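Local coordinates for protein nitrite oxidoreductase subunit A (Kuenenia stuttgartiensis, PDB 7B04) that belongs to the molybdopterin oxidoreductase family and houses a molybdenum atom, two molecules of the MD1 pterin guanylate and an iron/sulfur cluster, at residues B[220-225]-B[644-650]; B[266-272]-B[611-617]; B[968-972]-B[1004-1008]. One frame throughout, in Å; residues are numbered along the deposited sequence.

Interaction 1: B[220-225]-B[644-650]; sequences RTFKGR and SPTKVLW
Phe222 to Gly224 pair with Val648 to Trp650 as neighbouring parallel strands inside a mixed sheet, their axes 4.7 Å apart and only 9° from parallel. Backbone bonds alternate across the pair: Lys223 N gives to Val648 O (2.8 Å), Trp650 N to Lys223 O, and Arg225 N to Trp650 O. Just upstream, Thr221 O takes two donors, Lys647 N at 3.0 Å and Val648 N at 3.2 Å. Lys223 reaches back toward the loop because its chain is bent at chi2 (67°) and again at the far end. Its NZ donates to Ser644 O (2.6 Å) and to Thr646 OG1 (2.7 Å), and a salt bridge to Glu612 probably helps to balance the charge of the buried ammonium. Ser644 OG, in turn, donates to Arg220 O. On the other face of the sheet the Phe222 ring meets Val648 through CD1 and CG1, 3.4 Å apart, and lies alongside the Trp650 side chain; Gly224, lacking a side chain, leaves that face to the Phe222 ring. Helices 174-191 and 238-254 pack on this apolar face, helix 734-749 adds to it at Trp650, and strands 265-266 and 676-681 flank the pair.

Interaction 2: B[266-272]-B[611-617]; sequences NWSNYTW and DEEVAYW
The backbones of Asn266 to Ser268 and Asp611 to Glu613 run in step, joined by a single bridge at Trp267 and Glu612, where Glu612 N gives to Asn266 O (2.8 Å) and Ser268 N makes a weak bond to Glu612 O. Asn266 ND2 meets Asp611 OD1 at 3.1 Å, with the amide and carboxylate planes 39° apart; Asn243 ND2 donates to the OD1 of Asn266. Farther along, Val614 N donates to Ser268 OG, and Thr271 OG1 to Glu613 OE2, although the crowded modelling of that carboxylate leaves its details doubtful. Val614, branched and compact, fits between two indoles. With CG1 anti to its backbone N (chi1 177°), that methyl sits over the six-membered ring of Trp272, 3.5 Å from the centroid, in a CH-pi contact, while CG2 lies 3.6 Å from Trp267 CD2, toward the rim of that ring. Glu612 brings its carboxylate to the Trp267 edge near NE1, though its stronger partner is Lys223. Trp617 completes the group: its CB rests 3.8 Å from Trp267 CH2, and its ring edge turns toward the Trp272 face, offset, with planes 60° apart. The three tryptophans form a buried aromatic cluster, whose Trp272 side chain lies about 6 Å from a bound MD1.

Interaction 3: B[968-972]-B[1004-1008]; sequences GIEDG and RAKYN
Tyr1007 presents one face of its ring to Asp971 CB, and this is the tightly packed part of the contact between the loop 968-972 and the strand end 1004-1007, whose directions differ by 103°. Asp971 CB stands over the ring centre, 3.4 Å from the centroid, in a CH-pi contact, and the two side chains pass each other running opposite ways. With CG anti to the backbone N (chi1 180°), the aspartate carries its carboxylate beyond the ring, back toward the strand. At its far end Tyr1007 uses its hydroxyl: OH donates to Ile969 O (2.5 Å), on a lone pair in the carbonyl plane. A tyrosine suits this place because its ring offers a flat face to the loop and its tip a donor for a backbone carbonyl. Gly972 N gives to Ala1005 O (2.9 Å); at the backbone angles of Gly972 (phi 99°) a CB would jam against the preceding carbonyl O, which calls for glycine. Arg1004 NH1 donates to Gly972 O, in a bond modelled too short to trust in detail, while Glu954 and Asp946 form salt bridges with the guanidinium. The apolar touch of Ile969 CG2 on Ala1005 CB is looser, 4.1 Å.

Solvent lies on the side of Gly968 and Glu970. Exposed Gly968 closes helix 961-966 as the C-prime residue of a Schellman motif, and in partly exposed Glu970 OE1 stays 3.8 Å from Tyr1007 OH. Lys1006 leads away from the loop, its NZ hydrogen-bonding the backbone O of Glu146 of the neighbouring subunit B. Strand 1001-1007 itself runs between strands 956-959 and 974-978, with helix 961-966 packed against Tyr1007 and Ile969.

Overall arrangement
Interactions 1 and 2 form one continuous region, their centres 11 Å apart. Segment 266-272 follows edge strand 265-266, which pairs with strand 222-226, so Lys223 and Arg225 meet the second contact directly: Lys223 NZ lies 3.0 Å from Glu612 OE1, Arg225 NE probably bonds Asn269 OD1, Trp267 packs on both Lys223 and Arg225, and Trp272 on Arg225. Arg225 and Trp272 also bring this region close to the cofactors, with side chains about 5 and 6 Å from MD1 and each about 9 Å from the molybdenum atom. Interaction 3 is separate, about 24 Å from interaction 2 and 27 Å from interaction 1 at nearest atoms, in a later sheet that meets subunit B.

Interaction 1: B[220-225]-B[644-650]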
# COMPACT_ATOMS: atom_id res chain seq x y z
N ARG B 220 -14.28 -37.08 -3.56
CA ARG B 220 -13.56 -36.29 -4.56
C ARG B 220 -14.36 -35.08 -5.02
O ARG B 220 -13.84 -34.26 -5.79
CB ARG B 220 -13.15 -37.16 -5.74
CG ARG B 220 -11.87 -37.93 -5.41
CD ARG B 220 -10.93 -38.11 -6.59
NE ARG B 220 -9.74 -38.86 -6.18
CZ ARG B 220 -9.08 -39.73 -6.94
NH1 ARG B 220 -8.02 -40.36 -6.46
NH2 ARG B 220 -9.49 -39.98 -8.18
N THR B 221 -15.62 -34.98 -4.60
CA THR B 221 -16.41 -33.77 -4.77
C THR B 221 -16.15 -32.76 -3.67
O THR B 221 -16.62 -31.62 -3.77
CB THR B 221 -17.91 -34.11 -4.81
OG1 THR B 221 -18.25 -34.91 -3.67
CG2 THR B 221 -18.24 -34.89 -6.07
N PHE B 222 -15.41 -33.13 -2.63
CA PHE B 222 -14.99 -32.20 -1.60
C PHE B 222 -13.71 -31.50 -2.05
O PHE B 222 -12.73 -32.16 -2.41
CB PHE B 222 -14.74 -32.89 -0.26
CG PHE B 222 -14.36 -31.94 0.86
CD1 PHE B 222 -15.32 -31.47 1.74
CD2 PHE B 222 -13.04 -31.53 1.03
CE1 PHE B 222 -14.98 -30.61 2.77
CE2 PHE B 222 -12.70 -30.67 2.06
CZ PHE B 222 -13.67 -30.21 2.93
N LYS B 223 -13.73 -30.18 -2.03
CA LYS B 223 -12.58 -29.39 -2.44
C LYS B 223 -12.08 -28.62 -1.23
O LYS B 223 -12.75 -27.71 -0.74
CB LYS B 223 -12.96 -28.47 -3.59
CG LYS B 223 -12.89 -29.13 -4.96
CD LYS B 223 -13.91 -30.22 -5.19
CE LYS B 223 -13.63 -30.92 -6.51
NZ LYS B 223 -13.65 -29.99 -7.68
N GLY B 224 -10.90 -28.99 -0.76
CA GLY B 224 -10.31 -28.34 0.39
C GLY B 224 -9.07 -27.56 0.02
O GLY B 224 -8.07 -28.12 -0.43
N ARG B 225 -9.14 -26.25 0.19
CA ARG B 225 -8.04 -25.36 -0.19
C ARG B 225 -7.41 -24.77 1.06
O ARG B 225 -8.08 -24.08 1.82
CB ARG B 225 -8.55 -24.24 -1.09
CG ARG B 225 -7.52 -23.14 -1.28
CD ARG B 225 -7.65 -22.49 -2.65
NE ARG B 225 -6.56 -21.54 -2.86
CZ ARG B 225 -6.68 -20.36 -3.45
NH1 ARG B 225 -7.85 -19.95 -3.90
NH2 ARG B 225 -5.62 -19.58 -3.58
N SER B 644 -12.72 -32.68 -10.97
CA SER B 644 -13.92 -33.38 -10.54
C SER B 644 -14.96 -32.36 -10.11
O SER B 644 -14.62 -31.21 -9.80
CB SER B 644 -13.60 -34.35 -9.38
OG SER B 644 -13.23 -33.64 -8.21
N PRO B 645 -16.24 -32.74 -10.10
CA PRO B 645 -17.28 -31.79 -9.67
C PRO B 645 -17.06 -31.30 -8.25
O PRO B 645 -16.63 -32.05 -7.37
CB PRO B 645 -18.57 -32.61 -9.79
CG PRO B 645 -18.26 -33.66 -10.80
CD PRO B 645 -16.81 -34.00 -10.58
N THR B 646 -17.36 -30.02 -8.03
CA THR B 646 -17.28 -29.42 -6.70
C THR B 646 -18.67 -29.38 -6.10
O THR B 646 -19.58 -28.75 -6.65
CB THR B 646 -16.70 -28.00 -6.75
OG1 THR B 646 -15.44 -28.01 -7.45
CG2 THR B 646 -16.49 -27.46 -5.34
N LYS B 647 -18.84 -30.06 -4.97
CA LYS B 647 -20.09 -30.10 -4.24
C LYS B 647 -19.95 -29.60 -2.81
O LYS B 647 -20.92 -29.09 -2.25
CB LYS B 647 -20.67 -31.52 -4.23
CG LYS B 647 -21.16 -31.97 -5.60
CD LYS B 647 -22.34 -31.13 -6.05
CE LYS B 647 -22.90 -31.62 -7.37
NZ LYS B 647 -24.07 -30.81 -7.80
N VAL B 648 -18.77 -29.76 -2.21
CA VAL B 648 -18.44 -29.18 -0.92
C VAL B 648 -17.12 -28.44 -1.06
O VAL B 648 -16.23 -28.89 -1.79
CB VAL B 648 -18.36 -30.25 0.20
CG1 VAL B 648 -18.19 -29.58 1.55
CG2 VAL B 648 -19.58 -31.14 0.19
N LEU B 649 -17.00 -27.31 -0.37
CA LEU B 649 -15.83 -26.45 -0.52
C LEU B 649 -15.54 -25.80 0.82
O LEU B 649 -16.45 -25.32 1.50
CB LEU B 649 -16.07 -25.38 -1.59
CG LEU B 649 -15.00 -24.30 -1.76
CD1 LEU B 649 -13.66 -24.94 -2.07
CD2 LEU B 649 -15.40 -23.32 -2.84
N TRP B 650 -14.26 -25.79 1.20
CA TRP B 650 -13.85 -25.11 2.42
C TRP B 650 -12.43 -24.57 2.25
O TRP B 650 -11.54 -25.31 1.80
CB TRP B 650 -13.94 -26.09 3.60
CG TRP B 650 -13.53 -25.55 4.92
CD1 TRP B 650 -13.63 -24.26 5.35
CD2 TRP B 650 -12.99 -26.30 6.01
NE1 TRP B 650 -13.16 -24.16 6.65
CE2 TRP B 650 -12.77 -25.40 7.07
CE3 TRP B 650 -12.66 -27.65 6.18
CZ2 TRP B 650 -12.24 -25.81 8.29
CZ3 TRP B 650 -12.14 -28.05 7.39
CH2 TRP B 650 -11.93 -27.13 8.43

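Interaction 2: B[266-272]-B[611-617]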
# COMPACT_ATOMS: atom_id res chain seq x y z
N ASN B 266 -7.01 -31.51 -3.10
CA ASN B 266 -6.29 -30.32 -2.69
C ASN B 266 -6.36 -29.27 -3.80
O ASN B 266 -6.00 -29.53 -4.95
CB ASN B 266 -4.83 -30.67 -2.40
CG ASN B 266 -4.68 -31.71 -1.31
OD1 ASN B 266 -5.58 -31.89 -0.49
ND2 ASN B 266 -3.55 -32.41 -1.31
N TRP B 267 -6.90 -28.10 -3.46
CA TRP B 267 -7.04 -27.02 -4.42
C TRP B 267 -5.75 -26.20 -4.48
O TRP B 267 -5.13 -25.90 -3.45
CB TRP B 267 -8.22 -26.13 -4.04
CG TRP B 267 -9.38 -26.45 -4.90
CD1 TRP B 267 -9.52 -27.58 -5.65
CD2 TRP B 267 -10.56 -25.68 -5.11
NE1 TRP B 267 -10.71 -27.55 -6.33
CE2 TRP B 267 -11.37 -26.39 -6.00
CE3 TRP B 267 -11.02 -24.44 -4.63
CZ2 TRP B 267 -12.61 -25.93 -6.43
CZ3 TRP B 267 -12.25 -23.98 -5.05
CH2 TRP B 267 -13.03 -24.72 -5.94
N SER B 268 -5.37 -25.83 -5.70
CA SER B 268 -4.09 -25.19 -5.93
C SER B 268 -4.15 -23.71 -5.55
O SER B 268 -5.23 -23.11 -5.43
CB SER B 268 -3.68 -25.35 -7.40
OG SER B 268 -4.69 -24.83 -8.26
N ASN B 269 -2.97 -23.12 -5.37
CA ASN B 269 -2.86 -21.71 -5.01
C ASN B 269 -2.06 -20.90 -6.01
O ASN B 269 -2.55 -19.87 -6.50
CB ASN B 269 -2.22 -21.59 -3.62
CG ASN B 269 -3.12 -22.09 -2.52
OD1 ASN B 269 -4.29 -21.72 -2.44
ND2 ASN B 269 -2.58 -22.94 -1.65
N TYR B 270 -0.85 -21.35 -6.35
CA TYR B 270 0.06 -20.54 -7.16
C TYR B 270 -0.52 -20.30 -8.55
O TYR B 270 -0.59 -19.16 -9.02
CB TYR B 270 1.41 -21.25 -7.24
CG TYR B 270 2.57 -20.44 -7.79
CD1 TYR B 270 2.74 -19.11 -7.44
CD2 TYR B 270 3.52 -21.02 -8.62
CE1 TYR B 270 3.81 -18.37 -7.92
CE2 TYR B 270 4.59 -20.30 -9.10
CZ TYR B 270 4.73 -18.97 -8.75
OH TYR B 270 5.79 -18.25 -9.24
N THR B 271 -0.90 -21.37 -9.23
CA THR B 271 -1.44 -21.25 -10.58
C THR B 271 -2.79 -20.54 -10.59
O THR B 271 -3.05 -19.71 -11.47
CB THR B 271 -1.53 -22.63 -11.20
OG1 THR B 271 -2.43 -23.44 -10.43
CG2 THR B 271 -0.16 -23.25 -11.22
N TRP B 272 -3.67 -20.88 -9.64
CA TRP B 272 -5.00 -20.26 -9.59
C TRP B 272 -4.92 -18.74 -9.62
O TRP B 272 -5.74 -18.07 -10.25
CB TRP B 272 -5.74 -20.73 -8.34
CG TRP B 272 -6.89 -19.85 -7.96
CD1 TRP B 272 -7.07 -19.19 -6.78
CD2 TRP B 272 -8.03 -19.53 -8.77
NE1 TRP B 272 -8.24 -18.49 -6.80
CE2 TRP B 272 -8.85 -18.67 -8.01
CE3 TRP B 272 -8.43 -19.88 -10.06
CZ2 TRP B 272 -10.06 -18.17 -8.50
CZ3 TRP B 272 -9.62 -19.38 -10.54
CH2 TRP B 272 -10.42 -18.53 -9.77
N ASP B 611 -4.51 -33.74 -6.13
CA ASP B 611 -4.44 -32.31 -6.36
C ASP B 611 -5.30 -31.90 -7.55
O ASP B 611 -5.48 -32.66 -8.51
CB ASP B 611 -2.99 -31.88 -6.58
CG ASP B 611 -2.13 -32.09 -5.36
OD1 ASP B 611 -2.67 -32.08 -4.23
OD2 ASP B 611 -0.90 -32.28 -5.52
N GLU B 612 -5.84 -30.69 -7.48
CA GLU B 612 -6.67 -30.14 -8.54
C GLU B 612 -6.39 -28.65 -8.68
O GLU B 612 -5.98 -27.99 -7.72
CB GLU B 612 -8.17 -30.38 -8.27
CG GLU B 612 -9.12 -29.74 -9.28
CD GLU B 612 -10.58 -30.01 -8.98
OE1 GLU B 612 -10.86 -30.83 -8.08
OE2 GLU B 612 -11.45 -29.40 -9.63
N GLU B 613 -6.60 -28.13 -9.88
CA GLU B 613 -6.47 -26.71 -10.17
C GLU B 613 -7.81 -26.01 -10.00
O GLU B 613 -8.85 -26.51 -10.44
CB GLU B 613 -5.94 -26.48 -11.58
CG GLU B 613 -4.92 -25.37 -11.67
CD GLU B 613 -5.50 -24.01 -11.33
OE1 GLU B 613 -6.70 -23.82 -11.56
OE2 GLU B 613 -4.76 -23.15 -10.83
N VAL B 614 -7.78 -24.84 -9.35
CA VAL B 614 -9.02 -24.12 -9.05
C VAL B 614 -9.68 -23.58 -10.32
O VAL B 614 -10.91 -23.46 -10.38
CB VAL B 614 -8.72 -22.99 -8.05
CG1 VAL B 614 -9.96 -22.16 -7.77
CG2 VAL B 614 -8.14 -23.55 -6.76
N ALA B 615 -8.89 -23.27 -11.36
CA ALA B 615 -9.44 -22.57 -12.52
C ALA B 615 -10.56 -23.34 -13.20
O ALA B 615 -11.42 -22.74 -13.85
CB ALA B 615 -8.34 -22.26 -13.54
N TYR B 616 -10.58 -24.67 -13.06
CA TYR B 616 -11.67 -25.45 -13.65
C TYR B 616 -13.00 -25.04 -13.04
O TYR B 616 -14.00 -24.91 -13.76
CB TYR B 616 -11.41 -26.94 -13.47
CG TYR B 616 -10.18 -27.41 -14.21
CD1 TYR B 616 -10.22 -27.62 -15.58
CD2 TYR B 616 -8.98 -27.63 -13.54
CE1 TYR B 616 -9.10 -28.05 -16.27
CE2 TYR B 616 -7.86 -28.06 -14.22
CZ TYR B 616 -7.92 -28.26 -15.58
OH TYR B 616 -6.80 -28.68 -16.26
N TRP B 617 -13.03 -24.82 -11.73
CA TRP B 617 -14.21 -24.23 -11.10
C TRP B 617 -14.54 -22.88 -11.73
O TRP B 617 -15.69 -22.60 -12.08
CB TRP B 617 -13.99 -24.10 -9.60
CG TRP B 617 -14.94 -23.15 -8.95
CD1 TRP B 617 -16.26 -23.36 -8.69
CD2 TRP B 617 -14.65 -21.82 -8.51
NE1 TRP B 617 -16.81 -22.25 -8.09
CE2 TRP B 617 -15.84 -21.29 -7.97
CE3 TRP B 617 -13.49 -21.03 -8.50
CZ2 TRP B 617 -15.90 -20.01 -7.44
CZ3 TRP B 617 -13.56 -19.76 -7.97
CH2 TRP B 617 -14.76 -19.26 -7.45

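Interaction 3: B[968-972]-B[1004-1008]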
# COMPACT_ATOMS: atom_id res chain seq x y z
N GLY B 968 -17.05 11.97 -23.67
CA GLY B 968 -17.77 12.92 -22.84
C GLY B 968 -17.64 12.67 -21.35
O GLY B 968 -18.59 12.90 -20.60
N ILE B 969 -16.48 12.20 -20.91
CA ILE B 969 -16.25 11.87 -19.51
C ILE B 969 -15.24 12.85 -18.95
O ILE B 969 -14.13 12.99 -19.49
CB ILE B 969 -15.75 10.42 -19.35
CG1 ILE B 969 -16.83 9.43 -19.81
CG2 ILE B 969 -15.34 10.15 -17.91
CD1 ILE B 969 -16.32 8.02 -20.00
N GLU B 970 -15.61 13.54 -17.88
CA GLU B 970 -14.70 14.43 -17.19
C GLU B 970 -14.10 13.72 -15.98
O GLU B 970 -14.71 12.80 -15.43
CB GLU B 970 -15.43 15.70 -16.75
CG GLU B 970 -14.53 16.78 -16.22
CD GLU B 970 -13.66 17.41 -17.28
OE1 GLU B 970 -14.06 17.42 -18.46
OE2 GLU B 970 -12.57 17.91 -16.92
N ASP B 971 -12.89 14.13 -15.58
CA ASP B 971 -12.22 13.51 -14.45
C ASP B 971 -13.09 13.61 -13.20
O ASP B 971 -13.51 14.70 -12.80
CB ASP B 971 -10.85 14.13 -14.19
CG ASP B 971 -10.12 13.48 -12.99
OD1 ASP B 971 -8.95 13.84 -12.74
OD2 ASP B 971 -10.70 12.61 -12.30
N GLY B 972 -13.30 12.46 -12.56
CA GLY B 972 -14.11 12.36 -11.36
C GLY B 972 -15.51 11.88 -11.59
O GLY B 972 -16.23 11.64 -10.62
N ARG B 1004 -15.72 5.46 -10.37
CA ARG B 1004 -15.24 6.77 -10.77
C ARG B 1004 -14.05 6.67 -11.71
O ARG B 1004 -13.23 5.75 -11.61
CB ARG B 1004 -14.84 7.60 -9.55
CG ARG B 1004 -15.99 8.25 -8.81
CD ARG B 1004 -15.45 9.20 -7.76
NE ARG B 1004 -16.47 9.81 -6.92
CZ ARG B 1004 -17.08 10.97 -7.18
NH1 ARG B 1004 -16.78 11.64 -8.28
NH2 ARG B 1004 -17.98 11.45 -6.34
N ALA B 1005 -13.94 7.64 -12.61
CA ALA B 1005 -12.85 7.74 -13.56
C ALA B 1005 -11.82 8.75 -13.06
O ALA B 1005 -12.16 9.75 -12.43
CB ALA B 1005 -13.36 8.16 -14.94
N LYS B 1006 -10.55 8.46 -13.36
CA LYS B 1006 -9.44 9.31 -12.93
C LYS B 1006 -8.55 9.60 -14.12
O LYS B 1006 -8.07 8.67 -14.78
CB LYS B 1006 -8.64 8.64 -11.81
CG LYS B 1006 -7.35 9.37 -11.46
CD LYS B 1006 -6.49 8.59 -10.48
CE LYS B 1006 -5.14 9.26 -10.28
NZ LYS B 1006 -4.25 8.50 -9.36
N TYR B 1007 -8.33 10.88 -14.40
CA TYR B 1007 -7.41 11.26 -15.47
C TYR B 1007 -5.99 10.92 -15.06
O TYR B 1007 -5.50 11.39 -14.03
CB TYR B 1007 -7.52 12.75 -15.77
CG TYR B 1007 -8.72 13.15 -16.60
CD1 TYR B 1007 -9.66 12.20 -17.01
CD2 TYR B 1007 -8.92 14.47 -16.99
CE1 TYR B 1007 -10.75 12.56 -17.76
CE2 TYR B 1007 -10.01 14.84 -17.75
CZ TYR B 1007 -10.93 13.88 -18.13
OH TYR B 1007 -12.02 14.24 -18.89
N ASN B 1008 -5.32 10.10 -15.87
CA ASN B 1008 -3.90 9.81 -15.69
C ASN B 1008 -3.29 9.71 -17.08
O ASN B 1008 -3.40 8.67 -17.74
CB ASN B 1008 -3.68 8.53 -14.89
CG ASN B 1008 -2.25 8.37 -14.43
OD1 ASN B 1008 -1.39 9.20 -14.73
ND2 ASN B 1008 -1.98 7.30 -13.69